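Local coordinates for probable starch synthase 4, chloroplastic/amyloplastic (Arabidopsis thaliana, PDB 6GNE), which belongs to the GT-B class of glycosyltransferases and is a plastid protein built of two Rossmann-like domains that face each other across a cleft, at residues I15-A20 and R119-F124; V70-F75 and L79-I84; H95-Q100 and S125-E130. All coordinates share one frame; numbering follows the deposited sequence.

Interaction 1 of 3, residues I15-A20 and R119-F124; sequences IAAEMA and RRFSYF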
loop_
_atom_site.group_PDB
_atom_site.type_symbol
_atom_site.label_atom_id
_atom_site.label_comp_id
_atom_site.label_asym_id
_atom_site.label_seq_id
_atom_site.Cartn_x
_atom_site.Cartn_y
_atom_site.Cartn_z
ATOM N N ILE A 15 13.999 -3.588 2.847
ATOM C CA ILE A 15 13.731 -5.008 2.722
ATOM C C ILE A 15 12.217 -5.121 2.822
ATOM O O ILE A 15 11.632 -4.664 3.796
ATOM C CB ILE A 15 14.425 -5.811 3.852
ATOM C CG1 ILE A 15 15.947 -5.648 3.744
ATOM C CG2 ILE A 15 14.030 -7.280 3.828
ATOM C CD1 ILE A 15 16.705 -6.072 5.000
ATOM N N ALA A 16 11.588 -5.722 1.819
ATOM C CA ALA A 16 10.136 -5.828 1.776
ATOM C C ALA A 16 9.702 -6.987 0.926
ATOM O O ALA A 16 10.491 -7.510 0.126
ATOM C CB ALA A 16 9.555 -4.536 1.220
ATOM N N ALA A 17 8.437 -7.351 1.065
ATOM C CA ALA A 17 7.849 -8.418 0.250
ATOM C C ALA A 17 7.289 -7.932 -1.073
ATOM O O ALA A 17 6.967 -8.755 -1.914
ATOM C CB ALA A 17 6.768 -9.147 1.043
ATOM N N GLU A 18 7.183 -6.617 -1.256
ATOM C CA GLU A 18 6.663 -6.016 -2.493
ATOM C C GLU A 18 7.420 -4.776 -2.934
ATOM O O GLU A 18 7.987 -4.037 -2.122
ATOM C CB GLU A 18 5.209 -5.550 -2.307
ATOM C CG GLU A 18 4.181 -6.621 -2.034
ATOM C CD GLU A 18 2.810 -5.988 -1.753
ATOM O OE1 GLU A 18 2.277 -5.232 -2.612
ATOM O OE2 GLU A 18 2.262 -6.245 -0.663
ATOM N N MET A 19 7.371 -4.552 -4.240
ATOM C CA MET A 19 7.757 -3.297 -4.848
ATOM C C MET A 19 7.033 -3.158 -6.188
ATOM O O MET A 19 7.115 -4.029 -7.062
ATOM C CB MET A 19 9.256 -3.248 -5.085
ATOM C CG MET A 19 9.760 -1.862 -5.513
ATOM S SD MET A 19 11.413 -1.915 -6.195
ATOM C CE MET A 19 11.469 -0.314 -6.962
ATOM N N ALA A 20 6.337 -2.048 -6.340
ATOM C CA ALA A 20 5.634 -1.754 -7.574
ATOM C C ALA A 20 6.653 -1.356 -8.640
ATOM O O ALA A 20 7.569 -0.582 -8.329
ATOM C CB ALA A 20 4.626 -0.636 -7.341
ATOM N N ARG A 119 7.168 -19.157 7.671
ATOM C CA ARG A 119 8.443 -19.734 7.322
ATOM C C ARG A 119 9.035 -19.050 6.080
ATOM O O ARG A 119 10.220 -18.676 6.082
ATOM C CB ARG A 119 8.313 -21.243 7.119
ATOM C CG ARG A 119 8.134 -22.012 8.428
ATOM C CD ARG A 119 7.694 -23.463 8.213
ATOM N NE ARG A 119 8.584 -24.216 7.330
ATOM C CZ ARG A 119 9.811 -24.640 7.647
ATOM N NH1 ARG A 119 10.515 -25.315 6.746
ATOM N NH2 ARG A 119 10.364 -24.377 8.833
ATOM N N ARG A 120 8.195 -18.877 5.055
ATOM C CA ARG A 120 8.569 -18.220 3.805
ATOM C C ARG A 120 9.243 -16.880 4.092
ATOM O O ARG A 120 10.372 -16.648 3.677
ATOM C CB ARG A 120 7.344 -17.995 2.908
ATOM C CG ARG A 120 6.692 -19.238 2.321
ATOM C CD ARG A 120 5.418 -18.908 1.554
ATOM N NE ARG A 120 5.722 -18.254 0.264
ATOM C CZ ARG A 120 4.990 -17.315 -0.348
ATOM N NH1 ARG A 120 3.858 -16.835 0.173
ATOM N NH2 ARG A 120 5.398 -16.832 -1.519
ATOM N N PHE A 121 8.590 -16.008 4.845
ATOM C CA PHE A 121 9.120 -14.650 5.010
ATOM C C PHE A 121 10.171 -14.477 6.131
ATOM O O PHE A 121 11.037 -13.596 6.051
ATOM C CB PHE A 121 7.970 -13.645 5.094
ATOM C CG PHE A 121 7.175 -13.539 3.808
ATOM C CD1 PHE A 121 7.701 -12.859 2.720
ATOM C CD2 PHE A 121 5.919 -14.135 3.684
ATOM C CE1 PHE A 121 6.983 -12.751 1.541
ATOM C CE2 PHE A 121 5.201 -14.048 2.499
ATOM C CZ PHE A 121 5.723 -13.355 1.423
ATOM N N SER A 122 10.119 -15.298 7.170
ATOM C CA SER A 122 11.223 -15.333 8.136
ATOM C C SER A 122 12.518 -15.845 7.467
ATOM O O SER A 122 13.605 -15.339 7.759
ATOM C CB SER A 122 10.874 -16.151 9.391
ATOM O OG SER A 122 10.628 -17.500 9.075
ATOM N N TYR A 123 12.420 -16.829 6.570
ATOM C CA TYR A 123 13.600 -17.242 5.783
ATOM C C TYR A 123 14.171 -16.073 4.992
ATOM O O TYR A 123 15.369 -15.776 5.063
ATOM C CB TYR A 123 13.275 -18.379 4.808
ATOM C CG TYR A 123 14.472 -18.834 3.978
ATOM C CD1 TYR A 123 14.851 -18.144 2.803
ATOM C CD2 TYR A 123 15.232 -19.946 4.360
ATOM C CE1 TYR A 123 15.947 -18.562 2.060
ATOM C CE2 TYR A 123 16.326 -20.366 3.607
ATOM C CZ TYR A 123 16.684 -19.678 2.464
ATOM O OH TYR A 123 17.758 -20.118 1.712
ATOM N N PHE A 124 13.291 -15.438 4.225
ATOM C CA PHE A 124 13.647 -14.301 3.400
ATOM C C PHE A 124 14.347 -13.214 4.207
ATOM O O PHE A 124 15.372 -12.665 3.762
ATOM C CB PHE A 124 12.407 -13.719 2.711
ATOM C CG PHE A 124 12.661 -12.394 2.052
ATOM C CD1 PHE A 124 13.596 -12.289 1.015
ATOM C CD2 PHE A 124 12.000 -11.248 2.474
ATOM C CE1 PHE A 124 13.854 -11.071 0.412
ATOM C CE2 PHE A 124 12.250 -10.020 1.852
ATOM C CZ PHE A 124 13.179 -9.934 0.824
#
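The Phe124 ring meets residues 15-20 with its far corner: CE2 lies 3.8 Å from Ile15 CG2 and 3.5 Å from Ala16 O, and CZ is 3.7 Å from the same oxygen. Both partners come at the ring obliquely. The Phe121 ring, one helical turn earlier, is also reached at a slant, by the methyl group of Ala17, whose CB stands 3.6 Å from Phe121 CE1. Phe121 CZ in turn sits over one face of the Arg120 guanidinium, 4.0 Å above its plane and off-centre, near the margin of the group. With CG anti to the backbone N (chi1 169°), the Phe124 ring extends from the helix and runs counter to the Ile15 side chain. No hydrogen bond crosses this buried contact, which rests on apolar touches and van der Waals packing against one carbonyl. It joins the end of strand 11-15, the first strand of the N-terminal Rossmann-like domain, and the loop after it to helix 117-134, which lies against the same sheet. Beyond Ile15, Phe124 also packs on Ile49 and Pro51 of strand 45-51. The loop runs on toward the glycine-rich KXGGL motif of starch synthases: Glu18 OE1 accepts hydrogen bonds from the backbone N-H groups of Val25 and Gly26, and the Glu18 residue touches the bound AC1. The side chain of Ala17 is about 8 Å from that ligand, and that of Phe121 about 6 Å from a bound GLC.

Interaction 2 of 3, residues V70-F75 and L79-I84; sequences VVESYF and LYKNKI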
loop_
_atom_site.group_PDB
_atom_site.type_symbol
_atom_site.label_atom_id
_atom_site.label_comp_id
_atom_site.label_asym_id
_atom_site.label_seq_id
_atom_site.Cartn_x
_atom_site.Cartn_y
_atom_site.Cartn_z
ATOM N N VAL A 70 26.915 -17.293 -4.973
ATOM C CA VAL A 70 25.848 -17.914 -4.174
ATOM C C VAL A 70 25.996 -17.402 -2.717
ATOM O O VAL A 70 27.108 -17.127 -2.263
ATOM C CB VAL A 70 25.867 -19.465 -4.289
ATOM C CG1 VAL A 70 24.761 -20.099 -3.454
ATOM C CG2 VAL A 70 25.734 -19.897 -5.753
ATOM N N VAL A 71 24.870 -17.224 -2.015
ATOM C CA VAL A 71 24.868 -16.762 -0.624
ATOM C C VAL A 71 24.166 -17.813 0.236
ATOM O O VAL A 71 22.951 -18.056 0.093
ATOM C CB VAL A 71 24.216 -15.371 -0.450
ATOM C CG1 VAL A 71 24.070 -15.020 1.025
ATOM C CG2 VAL A 71 25.038 -14.307 -1.169
ATOM N N GLU A 72 24.958 -18.429 1.115
ATOM C CA GLU A 72 24.465 -19.436 2.044
ATOM C C GLU A 72 23.760 -18.746 3.203
ATOM O O GLU A 72 24.275 -17.768 3.745
ATOM C CB GLU A 72 25.609 -20.312 2.559
ATOM C CG GLU A 72 26.339 -21.047 1.446
ATOM C CD GLU A 72 26.782 -22.438 1.850
ATOM O OE1 GLU A 72 26.330 -23.407 1.191
ATOM O OE2 GLU A 72 27.565 -22.560 2.818
ATOM N N SER A 73 22.586 -19.254 3.565
ATOM C CA SER A 73 21.706 -18.650 4.571
ATOM C C SER A 73 21.228 -19.702 5.562
ATOM O O SER A 73 21.036 -20.855 5.188
ATOM C CB SER A 73 20.508 -18.036 3.851
ATOM O OG SER A 73 19.585 -17.476 4.739
ATOM N N TYR A 74 20.997 -19.296 6.801
ATOM C CA TYR A 74 20.566 -20.220 7.846
ATOM C C TYR A 74 19.066 -20.458 7.878
ATOM O O TYR A 74 18.303 -19.541 7.735
ATOM C CB TYR A 74 21.025 -19.675 9.209
ATOM C CG TYR A 74 20.614 -20.477 10.438
ATOM C CD1 TYR A 74 19.361 -20.284 11.049
ATOM C CD2 TYR A 74 21.501 -21.403 11.020
ATOM C CE1 TYR A 74 18.998 -21.013 12.188
ATOM C CE2 TYR A 74 21.139 -22.132 12.156
ATOM C CZ TYR A 74 19.897 -21.923 12.736
ATOM O OH TYR A 74 19.533 -22.637 13.840
ATOM N N PHE A 75 18.662 -21.702 8.101
ATOM C CA PHE A 75 17.266 -22.040 8.442
ATOM C C PHE A 75 17.176 -23.435 9.072
ATOM O O PHE A 75 17.749 -24.366 8.520
ATOM C CB PHE A 75 16.383 -21.986 7.204
ATOM C CG PHE A 75 14.981 -21.553 7.477
ATOM C CD1 PHE A 75 14.711 -20.262 7.953
ATOM C CD2 PHE A 75 13.914 -22.407 7.229
ATOM C CE1 PHE A 75 13.409 -19.851 8.191
ATOM C CE2 PHE A 75 12.601 -21.994 7.469
ATOM C CZ PHE A 75 12.354 -20.718 7.942
ATOM N N LEU A 79 22.482 -24.693 6.693
ATOM C CA LEU A 79 22.732 -23.636 5.716
ATOM C C LEU A 79 22.122 -24.020 4.354
ATOM O O LEU A 79 22.135 -25.191 3.955
ATOM C CB LEU A 79 24.237 -23.364 5.592
ATOM C CG LEU A 79 24.982 -22.991 6.898
ATOM C CD1 LEU A 79 26.479 -22.810 6.640
ATOM C CD2 LEU A 79 24.402 -21.747 7.573
ATOM N N TYR A 80 21.556 -23.028 3.667
ATOM C CA TYR A 80 20.930 -23.220 2.351
ATOM C C TYR A 80 21.432 -22.224 1.328
ATOM O O TYR A 80 21.724 -21.073 1.654
ATOM C CB TYR A 80 19.411 -23.126 2.421
ATOM C CG TYR A 80 18.804 -24.239 3.208
ATOM C CD1 TYR A 80 18.664 -24.138 4.590
ATOM C CD2 TYR A 80 18.373 -25.402 2.582
ATOM C CE1 TYR A 80 18.110 -25.179 5.326
ATOM C CE2 TYR A 80 17.803 -26.441 3.305
ATOM C CZ TYR A 80 17.681 -26.335 4.672
ATOM O OH TYR A 80 17.138 -27.379 5.385
ATOM N N LYS A 81 21.507 -22.678 0.080
ATOM C CA LYS A 81 21.989 -21.847 -1.019
ATOM C C LYS A 81 20.914 -20.913 -1.525
ATOM O O LYS A 81 19.750 -21.296 -1.608
ATOM C CB LYS A 81 22.542 -22.726 -2.130
ATOM C CG LYS A 81 23.891 -23.293 -1.721
ATOM C CD LYS A 81 24.471 -24.213 -2.777
ATOM C CE LYS A 81 25.844 -24.704 -2.337
ATOM N NZ LYS A 81 26.158 -26.016 -2.971
ATOM N N ASN A 82 21.315 -19.679 -1.820
ATOM C CA ASN A 82 20.433 -18.685 -2.463
ATOM C C ASN A 82 21.075 -18.112 -3.735
ATOM O O ASN A 82 22.203 -17.624 -3.660
ATOM C CB ASN A 82 20.165 -17.522 -1.502
ATOM C CG ASN A 82 19.494 -17.955 -0.217
ATOM O OD1 ASN A 82 20.125 -18.029 0.822
ATOM N ND2 ASN A 82 18.214 -18.222 -0.281
ATOM N N LYS A 83 20.386 -18.190 -4.879
ATOM C CA LYS A 83 20.777 -17.460 -6.105
ATOM C C LYS A 83 20.394 -15.997 -5.912
ATOM O O LYS A 83 19.262 -15.706 -5.578
ATOM C CB LYS A 83 20.067 -17.971 -7.405
ATOM C CG LYS A 83 20.897 -18.818 -8.355
ATOM C CD LYS A 83 21.337 -20.127 -7.688
ATOM C CE LYS A 83 22.790 -20.586 -7.973
ATOM N NZ LYS A 83 22.886 -21.633 -9.029
ATOM N N ILE A 84 21.344 -15.097 -6.138
ATOM C CA ILE A 84 21.099 -13.660 -6.070
ATOM C C ILE A 84 20.955 -13.097 -7.491
ATOM O O ILE A 84 21.786 -13.385 -8.381
ATOM C CB ILE A 84 22.239 -12.938 -5.323
ATOM C CG1 ILE A 84 22.484 -13.601 -3.956
ATOM C CG2 ILE A 84 21.934 -11.456 -5.138
ATOM C CD1 ILE A 84 21.234 -13.824 -3.121
#
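Lys81 and Glu72 run alongside each other in the same direction, across neighbouring strands of the antiparallel beta hairpin 64-75/78-89. From its CB, 3.7 Å from Val70 CG1, the lysine runs out nearly straight. CG keeps that methyl group at its flank and comes 3.8 Å from Glu72 OE1; CD draws away from the valine, and CE is again 3.8 Å from Glu72 OE1. At the tip, NZ stops 4.9 Å from Glu72 OE1, so the opposite charges are near without touching. The backbone ladder is firmest close to the turn, where Ser73 N donates to Tyr80 O at 2.8 Å and Tyr80 N returns a bond to Ser73 O at 2.7 Å. Farther along, Val71 N donates to Asn82 O, and the return bond from Asn82 N is weak. The other face, with Ser73, turns inward: Ser73 packs on Ala127 of helix 117-134. Phe75 meets Tyr123 of that helix edge-to-face. At the hairpin end, the Tyr80 ring presents its edge to a backbone carbonyl, with Phe75 O in the ring plane and 3.3 Å from Tyr80 CE1.

Interaction 3 of 3, residues H95-Q100 and S125-E130; sequences HFIEPQ and SRAALE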
loop_
_atom_site.group_PDB
_atom_site.type_symbol
_atom_site.label_atom_id
_atom_site.label_comp_id
_atom_site.label_asym_id
_atom_site.label_seq_id
_atom_site.Cartn_x
_atom_site.Cartn_y
_atom_site.Cartn_z
ATOM N N HIS A 95 17.838 -6.239 -5.524
ATOM C CA HIS A 95 18.413 -7.561 -5.327
ATOM C C HIS A 95 17.247 -8.493 -5.067
ATOM O O HIS A 95 16.513 -8.310 -4.110
ATOM C CB HIS A 95 19.394 -7.573 -4.136
ATOM C CG HIS A 95 20.724 -6.959 -4.450
ATOM N ND1 HIS A 95 20.971 -5.606 -4.308
ATOM C CD2 HIS A 95 21.870 -7.507 -4.939
ATOM C CE1 HIS A 95 22.217 -5.354 -4.682
ATOM N NE2 HIS A 95 22.779 -6.486 -5.078
ATOM N N PHE A 96 17.064 -9.477 -5.941
ATOM C CA PHE A 96 16.027 -10.490 -5.791
ATOM C C PHE A 96 16.652 -11.778 -5.280
ATOM O O PHE A 96 17.588 -12.300 -5.882
ATOM C CB PHE A 96 15.360 -10.791 -7.130
ATOM C CG PHE A 96 14.830 -9.595 -7.863
ATOM C CD1 PHE A 96 15.632 -8.900 -8.742
ATOM C CD2 PHE A 96 13.517 -9.204 -7.711
ATOM C CE1 PHE A 96 15.138 -7.824 -9.442
ATOM C CE2 PHE A 96 13.006 -8.120 -8.409
ATOM C CZ PHE A 96 13.829 -7.424 -9.263
ATOM N N ILE A 97 16.148 -12.301 -4.171
ATOM C CA ILE A 97 16.695 -13.524 -3.581
ATOM C C ILE A 97 15.888 -14.714 -4.082
ATOM O O ILE A 97 14.674 -14.761 -3.901
ATOM C CB ILE A 97 16.687 -13.444 -2.040
ATOM C CG1 ILE A 97 17.471 -12.200 -1.566
ATOM C CG2 ILE A 97 17.297 -14.674 -1.419
ATOM C CD1 ILE A 97 17.613 -12.112 -0.049
ATOM N N GLU A 98 16.564 -15.658 -4.730
ATOM C CA GLU A 98 15.962 -16.933 -5.145
ATOM C C GLU A 98 16.462 -18.100 -4.267
ATOM O O GLU A 98 17.545 -18.620 -4.510
ATOM C CB GLU A 98 16.258 -17.201 -6.618
ATOM C CG GLU A 98 15.406 -18.298 -7.201
ATOM C CD GLU A 98 15.668 -18.600 -8.661
ATOM O OE1 GLU A 98 16.647 -18.115 -9.318
ATOM O OE2 GLU A 98 14.853 -19.407 -9.133
ATOM N N PRO A 99 15.681 -18.510 -3.248
ATOM C CA PRO A 99 16.164 -19.610 -2.399
ATOM C C PRO A 99 16.160 -20.965 -3.080
ATOM O O PRO A 99 15.314 -21.257 -3.924
ATOM C CB PRO A 99 15.196 -19.611 -1.212
ATOM C CG PRO A 99 14.570 -18.254 -1.228
ATOM C CD PRO A 99 14.457 -17.909 -2.695
ATOM N N GLN A 100 17.141 -21.768 -2.711
ATOM C CA GLN A 100 17.291 -23.137 -3.189
ATOM C C GLN A 100 17.093 -23.949 -1.902
ATOM O O GLN A 100 18.033 -24.536 -1.345
ATOM C CB GLN A 100 18.696 -23.372 -3.793
ATOM C CG GLN A 100 19.260 -22.290 -4.713
ATOM C CD GLN A 100 19.096 -22.594 -6.185
ATOM O OE1 GLN A 100 20.059 -22.971 -6.858
ATOM N NE2 GLN A 100 17.873 -22.439 -6.683
ATOM N N SER A 125 13.788 -12.904 5.376
ATOM C CA SER A 125 14.338 -11.873 6.266
ATOM C C SER A 125 15.749 -12.220 6.678
ATOM O O SER A 125 16.612 -11.352 6.676
ATOM C CB SER A 125 13.474 -11.700 7.521
ATOM O OG SER A 125 12.187 -11.192 7.209
ATOM N N ARG A 126 15.982 -13.485 7.013
ATOM C CA ARG A 126 17.320 -13.948 7.383
ATOM C C ARG A 126 18.269 -13.838 6.201
ATOM O O ARG A 126 19.314 -13.196 6.307
ATOM C CB ARG A 126 17.301 -15.394 7.890
ATOM C CG ARG A 126 18.649 -15.935 8.341
ATOM C CD ARG A 126 19.146 -15.164 9.555
ATOM N NE ARG A 126 20.556 -15.413 9.875
ATOM C CZ ARG A 126 21.012 -16.274 10.776
ATOM N NH1 ARG A 126 20.204 -17.093 11.452
ATOM N NH2 ARG A 126 22.319 -16.353 10.968
ATOM N N ALA A 127 17.885 -14.443 5.078
ATOM C CA ALA A 127 18.686 -14.401 3.866
ATOM C C ALA A 127 19.001 -12.981 3.419
ATOM O O ALA A 127 20.086 -12.745 2.897
ATOM C CB ALA A 127 18.000 -15.175 2.747
ATOM N N ALA A 128 18.078 -12.035 3.630
ATOM C CA ALA A 128 18.321 -10.630 3.256
ATOM C C ALA A 128 19.476 -10.000 4.026
ATOM O O ALA A 128 20.348 -9.342 3.449
ATOM C CB ALA A 128 17.067 -9.800 3.440
ATOM N N LEU A 129 19.474 -10.200 5.329
ATOM C CA LEU A 129 20.596 -9.756 6.175
ATOM C C LEU A 129 21.916 -10.452 5.835
ATOM O O LEU A 129 22.969 -9.821 5.832
ATOM C CB LEU A 129 20.263 -9.958 7.659
ATOM C CG LEU A 129 19.200 -8.981 8.150
ATOM C CD1 LEU A 129 18.747 -9.364 9.546
ATOM C CD2 LEU A 129 19.707 -7.540 8.068
ATOM N N GLU A 130 21.829 -11.741 5.542
ATOM C CA GLU A 130 22.975 -12.540 5.112
ATOM C C GLU A 130 23.583 -12.000 3.815
ATOM O O GLU A 130 24.773 -11.859 3.720
ATOM C CB GLU A 130 22.536 -13.999 4.951
ATOM C CG GLU A 130 23.636 -15.026 5.043
ATOM C CD GLU A 130 24.332 -14.998 6.372
ATOM O OE1 GLU A 130 25.489 -14.548 6.411
ATOM O OE2 GLU A 130 23.704 -15.425 7.392
#
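Two torsions carry Ile97 to the helix that holds Ala127 and Ala128: chi1 of -57° sets CG1 anti to the carbonyl carbon, and chi2 of -175° stretches the chain so that CD1 is pushed out as its tip. The pairing belongs to a beta-alpha-beta crossover of the N-terminal Rossmann-like domain, in which strand 92-100 leads through helix 117-134 to strand 141-145, passing strands 45-51 and 11-15 on the way. Two small alanines let the helix come close: the CA atoms of Ile97 and Ala128 are 7.6 Å apart. What CD1 meets is largely the helix backbone, at the Ala127-Ala128 peptide: it lies 3.8 Å from Ala127 C and 3.7 Å from both Ala128 N and Ala128 CA. The touch is van der Waals contact, buried, with no hydrogen bond across it. Ile97 also packs on Asn82 of strand 78-89, while its backbone is hydrogen-bonded to Leu50 of strand 45-51 and to Lys52 just after it. Other residues of the helix look to other neighbours: Leu129 packs on Leu155 of helix 152-160, and Arg126 NE and Glu130 OE2 both hydrogen-bond to Tyr160 OH. Both charged chains thus share one hydroxyl, and their own ion pair is long. The two alanine methyl groups are equally distant from the isoleucine tip, each CB 4.2 Å from Ile97 CD1.

Helix 117-134 ties the three contacts together. Interactions 1 and 3 use consecutive segments of it and lie about 9 Å apart between centres: Phe124 CE1 of the first is 3.9 Å from Ile97 CD1 of the third, and Ile15 CG2 is 4.0 Å from Ala128 CB. Interactions 2 and 3, with centres about 7 Å apart, share the sheet, where Lys83 O and Glu98 N (2.8 Å) and Lys81 O and Gln100 N (2.9 Å) probably hydrogen-bond. Tyr123 also links interaction 1 to interaction 2, its OH 3.5 Å from Tyr80 CB. Glu18 of segment 15-20 touches the bound glycan; the hairpin of interaction 2 is farthest from the chain's centre, about 29 Å.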